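Local coordinates for protein arylesterase (Sulfolobus solfataricus, PDB 5L2P) that hydrolyses aromatic esters, p-nitrophenyl fatty acid esters and organophosphates such as paraoxon, as a serine esterase of the GDXG lipolytic family, at residues Val7-Phe10 and Leu11-Tyr14; Asn277-Val280 and His281-Gly285. All coordinates share one frame; numbering follows the deposited sequence.

Interaction 1: residues Val7-Phe10 and Leu11-Tyr14; sequences VRNF and LQVY
Phe10 and Tyr14 meet because Phe10 turns CG away from its own backbone N (chi1 168°), and the ring stands out from the helix. Tyr14 CB, one turn on, lies over one face of that ring, 4.4 Å from Phe10 CZ. The tyrosine ring itself leads away and meets the ring of Phe203. Leu11 takes the other common torsion, with CG beside its backbone N (chi1 -69°). This puts Leu11 CG 3.4 Å from Val7 O, and Leu11 CD1 reaches Val7 CG1 at 4.4 Å. Val7, Leu11 and Tyr14 are buried.

The exposed side is mostly polar, though Val13 lies there too. Arg8 runs out extended, and Gln12 NE2 comes beside its aliphatic part, 4.0 Å from Arg8 CG. The guanidinium and amide planes stand 81° apart. Asn9 and Gln12 lie alongside each other and point the same way, with Asn9 OD1 3.9 Å from Gln12 OE1.

Four successive i to i+4 backbone hydrogen bonds hold this spacing. Leu11 N donates to Val7 O, Gln12 N to Arg8 O and Val13 N to Asn9 O. The fourth, Tyr14 N to Phe10 O, measures 2.8 Å. The pattern is that of an amphipathic alpha helix. Helix 5-17 turns its apolar side to the protein and probably belongs to the N-terminal cap region, as in relatives of this esterase family with the alpha/beta hydrolase fold.

Interaction 2: residues Asn277-Val280 and His281-Gly285; sequences NGNV and HAFLG
Asn279 meets Phe283 around a type II beta turn, Val280 to Phe283, in the histidine loop of the alpha/beta hydrolase fold. Asn279 CB lies at the edge of the Phe283 ring, in its plane, 4.0 Å from CD1. At chi1 -81°, CG sits beside the backbone N, and the two side chains cross at about a right angle, with amide and ring planes 70° apart. Asn279 OD1 turns to the phenylalanine backbone, 4.0 Å from Phe283 CA. Asn279 ND2 points back along the chain and donates to Asn277 O at 3.0 Å, with that oxygen almost in the amide plane. Replacing Asn279 by an alanine removes the amide, which would probably leave Asn277 O without this donor and the corner at Asn277 and Gly278 less firmly held.

Phe283 N closes the turn, donating to Val280 O at 3.1 Å from above the carbonyl plane. His281, the probable catalytic histidine, is the first central turn residue. Its ND1 is hydrogen-bonded to Asp251 OD2 and its NE2 to Ser156 OG, consistent with a Ser-His-Asp catalytic triad. Ala282 CB lies over one face of the imidazole, toward the rim. Past the turn, Val280 CG2 sits 4.3 Å from Leu284 CB and 3.6 Å from Leu284 O.

How the interactions relate
From the N terminus, the chain first forms interaction 1, within helix 5-17. The central sheet and most of its helices follow before interaction 2, at the short, weakly bonded strand 279-280 and the loop that leads from it to helix 287-305. Both contacts are local. Interaction 1 spans successive helical turns, and interaction 2 closes a tight turn. They lie in series, neither nested nor crossed. In space they meet, with centres about 11 Å apart. Val7 CG1 packs 3.9 Å from Val280 CG2, and Phe10 CG lies 3.5 Å from Gly285 CA. The buried side of the N-terminal helix is thus joined to the loop that carries His281, near the C-terminal helix.

Interaction 1: residues Val7-Phe10 and Leu11-Tyr14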
loop_
_atom_site.group_PDB
_atom_site.type_symbol
_atom_site.label_atom_id
_atom_site.label_comp_id
_atom_site.label_asym_id
_atom_site.label_seq_id
_atom_site.Cartn_x
_atom_site.Cartn_y
_atom_site.Cartn_z
ATOM N N VAL A 7 5.996 -17.897 -12.609
ATOM C CA VAL A 7 5.005 -18.091 -11.547
ATOM C C VAL A 7 3.590 -17.997 -12.109
ATOM O O VAL A 7 2.715 -18.760 -11.741
ATOM C CB VAL A 7 5.195 -17.078 -10.410
ATOM C CG1 VAL A 7 4.072 -17.211 -9.359
ATOM C CG2 VAL A 7 6.565 -17.280 -9.768
ATOM N N ARG A 8 3.375 -17.037 -12.994
ATOM C CA ARG A 8 2.078 -16.863 -13.641
ATOM C C ARG A 8 1.690 -18.138 -14.453
ATOM O O ARG A 8 0.563 -18.591 -14.399
ATOM C CB ARG A 8 2.157 -15.677 -14.579
ATOM C CG ARG A 8 0.843 -15.205 -15.167
ATOM C CD ARG A 8 1.197 -14.210 -16.260
ATOM N NE ARG A 8 0.087 -13.461 -16.855
ATOM C CZ ARG A 8 -0.315 -12.241 -16.483
ATOM N NH1 ARG A 8 0.239 -11.605 -15.446
ATOM N NH2 ARG A 8 -1.313 -11.657 -17.133
ATOM N N ASN A 9 2.643 -18.678 -15.202
ATOM C CA ASN A 9 2.449 -19.885 -15.955
ATOM C C ASN A 9 2.124 -21.090 -15.035
ATOM O O ASN A 9 1.241 -21.913 -15.346
ATOM C CB ASN A 9 3.700 -20.169 -16.828
ATOM C CG ASN A 9 3.865 -19.172 -17.969
ATOM O OD1 ASN A 9 3.050 -18.246 -18.124
ATOM N ND2 ASN A 9 4.912 -19.365 -18.787
ATOM N N PHE A 10 2.815 -21.165 -13.902
ATOM C CA PHE A 10 2.541 -22.190 -12.911
ATOM C C PHE A 10 1.087 -22.134 -12.416
ATOM O O PHE A 10 0.432 -23.174 -12.249
ATOM C CB PHE A 10 3.546 -22.094 -11.733
ATOM C CG PHE A 10 3.169 -22.930 -10.542
ATOM C CD1 PHE A 10 3.408 -24.296 -10.532
ATOM C CD2 PHE A 10 2.533 -22.354 -9.445
ATOM C CE1 PHE A 10 3.047 -25.079 -9.439
ATOM C CE2 PHE A 10 2.141 -23.124 -8.359
ATOM C CZ PHE A 10 2.398 -24.490 -8.352
ATOM N N LEU A 11 0.587 -20.929 -12.163
ATOM C CA LEU A 11 -0.766 -20.743 -11.629
ATOM C C LEU A 11 -1.799 -21.196 -12.635
ATOM O O LEU A 11 -2.769 -21.819 -12.266
ATOM C CB LEU A 11 -0.993 -19.256 -11.231
ATOM C CG LEU A 11 -0.185 -18.759 -10.022
ATOM C CD1 LEU A 11 -0.317 -17.274 -9.875
ATOM C CD2 LEU A 11 -0.639 -19.435 -8.745
ATOM N N GLN A 12 -1.585 -20.891 -13.906
ATOM C CA GLN A 12 -2.471 -21.356 -14.989
ATOM C C GLN A 12 -2.573 -22.883 -15.017
ATOM O O GLN A 12 -3.674 -23.434 -15.101
ATOM C CB GLN A 12 -2.005 -20.840 -16.350
ATOM C CG GLN A 12 -2.203 -19.335 -16.479
ATOM C CD GLN A 12 -1.393 -18.676 -17.595
ATOM O OE1 GLN A 12 -0.687 -19.336 -18.363
ATOM N NE2 GLN A 12 -1.480 -17.345 -17.670
ATOM N N VAL A 13 -1.441 -23.555 -14.934
ATOM C CA VAL A 13 -1.399 -25.009 -14.956
ATOM C C VAL A 13 -2.018 -25.574 -13.668
ATOM O O VAL A 13 -2.738 -26.583 -13.711
ATOM C CB VAL A 13 0.053 -25.536 -15.137
ATOM C CG1 VAL A 13 0.139 -27.030 -14.894
ATOM C CG2 VAL A 13 0.585 -25.173 -16.503
ATOM N N TYR A 14 -1.738 -24.931 -12.541
ATOM C CA TYR A 14 -2.204 -25.447 -11.252
ATOM C C TYR A 14 -3.725 -25.501 -11.157
ATOM O O TYR A 14 -4.305 -26.486 -10.696
ATOM C CB TYR A 14 -1.670 -24.592 -10.123
ATOM C CG TYR A 14 -2.240 -24.913 -8.740
ATOM C CD1 TYR A 14 -1.875 -26.077 -8.033
ATOM C CD2 TYR A 14 -3.103 -24.018 -8.124
ATOM C CE1 TYR A 14 -2.369 -26.327 -6.769
ATOM C CE2 TYR A 14 -3.591 -24.244 -6.847
ATOM C CZ TYR A 14 -3.238 -25.395 -6.179
ATOM O OH TYR A 14 -3.732 -25.586 -4.895
#

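Interaction 2: residues Asn277-Val280 and His281-Gly285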
loop_
_atom_site.group_PDB
_atom_site.type_symbol
_atom_site.label_atom_id
_atom_site.label_comp_id
_atom_site.label_asym_id
_atom_site.label_seq_id
_atom_site.Cartn_x
_atom_site.Cartn_y
_atom_site.Cartn_z
ATOM N N ASN A 277 9.563 -9.699 -3.864
ATOM C CA ASN A 277 8.573 -9.206 -4.792
ATOM C C ASN A 277 8.299 -10.166 -5.981
ATOM O O ASN A 277 9.120 -10.982 -6.339
ATOM C CB ASN A 277 8.966 -7.814 -5.290
ATOM C CG ASN A 277 9.039 -6.739 -4.150
ATOM O OD1 ASN A 277 8.239 -6.715 -3.215
ATOM N ND2 ASN A 277 10.022 -5.858 -4.247
ATOM N N GLY A 278 7.116 -10.033 -6.579
ATOM C CA GLY A 278 6.728 -10.761 -7.769
ATOM C C GLY A 278 6.529 -12.247 -7.559
ATOM O O GLY A 278 6.504 -13.023 -8.517
ATOM N N ASN A 279 6.327 -12.622 -6.300
ATOM C CA ASN A 279 6.194 -13.992 -5.894
ATOM C C ASN A 279 5.022 -14.227 -5.018
ATOM O O ASN A 279 4.568 -13.328 -4.331
ATOM C CB ASN A 279 7.445 -14.494 -5.208
ATOM C CG ASN A 279 8.529 -14.903 -6.204
ATOM O OD1 ASN A 279 8.676 -16.090 -6.568
ATOM N ND2 ASN A 279 9.217 -13.919 -6.714
ATOM N N VAL A 280 4.500 -15.448 -5.121
ATOM C CA VAL A 280 3.345 -15.853 -4.355
ATOM C C VAL A 280 3.829 -16.620 -3.142
ATOM O O VAL A 280 5.015 -16.744 -2.913
ATOM C CB VAL A 280 2.343 -16.663 -5.214
ATOM C CG1 VAL A 280 1.855 -15.807 -6.383
ATOM C CG2 VAL A 280 2.927 -18.002 -5.663
ATOM N N HIS A 281 2.898 -17.097 -2.345
ATOM C CA HIS A 281 3.223 -17.803 -1.118
ATOM C C HIS A 281 4.208 -18.946 -1.344
ATOM O O HIS A 281 4.034 -19.778 -2.237
ATOM C CB HIS A 281 1.940 -18.333 -0.504
ATOM C CG HIS A 281 2.146 -19.149 0.726
ATOM N ND1 HIS A 281 2.466 -18.600 1.948
ATOM C CD2 HIS A 281 2.065 -20.484 0.925
ATOM C CE1 HIS A 281 2.567 -19.559 2.848
ATOM N NE2 HIS A 281 2.342 -20.716 2.250
ATOM N N ALA A 282 5.253 -18.950 -0.526
ATOM C CA ALA A 282 6.292 -20.014 -0.550
ATOM C C ALA A 282 7.125 -20.065 -1.845
ATOM O O ALA A 282 7.861 -20.980 -2.049
ATOM C CB ALA A 282 5.668 -21.343 -0.221
ATOM N N PHE A 283 7.016 -19.045 -2.682
ATOM C CA PHE A 283 7.789 -18.928 -3.917
ATOM C C PHE A 283 7.480 -20.049 -4.906
ATOM O O PHE A 283 8.304 -20.434 -5.705
ATOM C CB PHE A 283 9.287 -18.798 -3.611
ATOM C CG PHE A 283 9.573 -17.952 -2.384
ATOM C CD1 PHE A 283 9.241 -16.615 -2.339
ATOM C CD2 PHE A 283 10.121 -18.523 -1.243
ATOM C CE1 PHE A 283 9.467 -15.845 -1.207
ATOM C CE2 PHE A 283 10.344 -17.766 -0.101
ATOM C CZ PHE A 283 10.014 -16.420 -0.087
ATOM N N LEU A 284 6.242 -20.530 -4.868
ATOM C CA LEU A 284 5.777 -21.572 -5.757
ATOM C C LEU A 284 5.735 -21.117 -7.198
ATOM O O LEU A 284 5.334 -19.988 -7.495
ATOM C CB LEU A 284 4.412 -22.061 -5.292
ATOM C CG LEU A 284 4.626 -23.014 -4.104
ATOM C CD1 LEU A 284 3.479 -22.929 -3.101
ATOM C CD2 LEU A 284 4.865 -24.467 -4.561
ATOM N N GLY A 285 6.118 -22.027 -8.096
ATOM C CA GLY A 285 6.232 -21.708 -9.513
ATOM C C GLY A 285 7.552 -21.034 -9.890
ATOM O O GLY A 285 7.727 -20.656 -11.057
#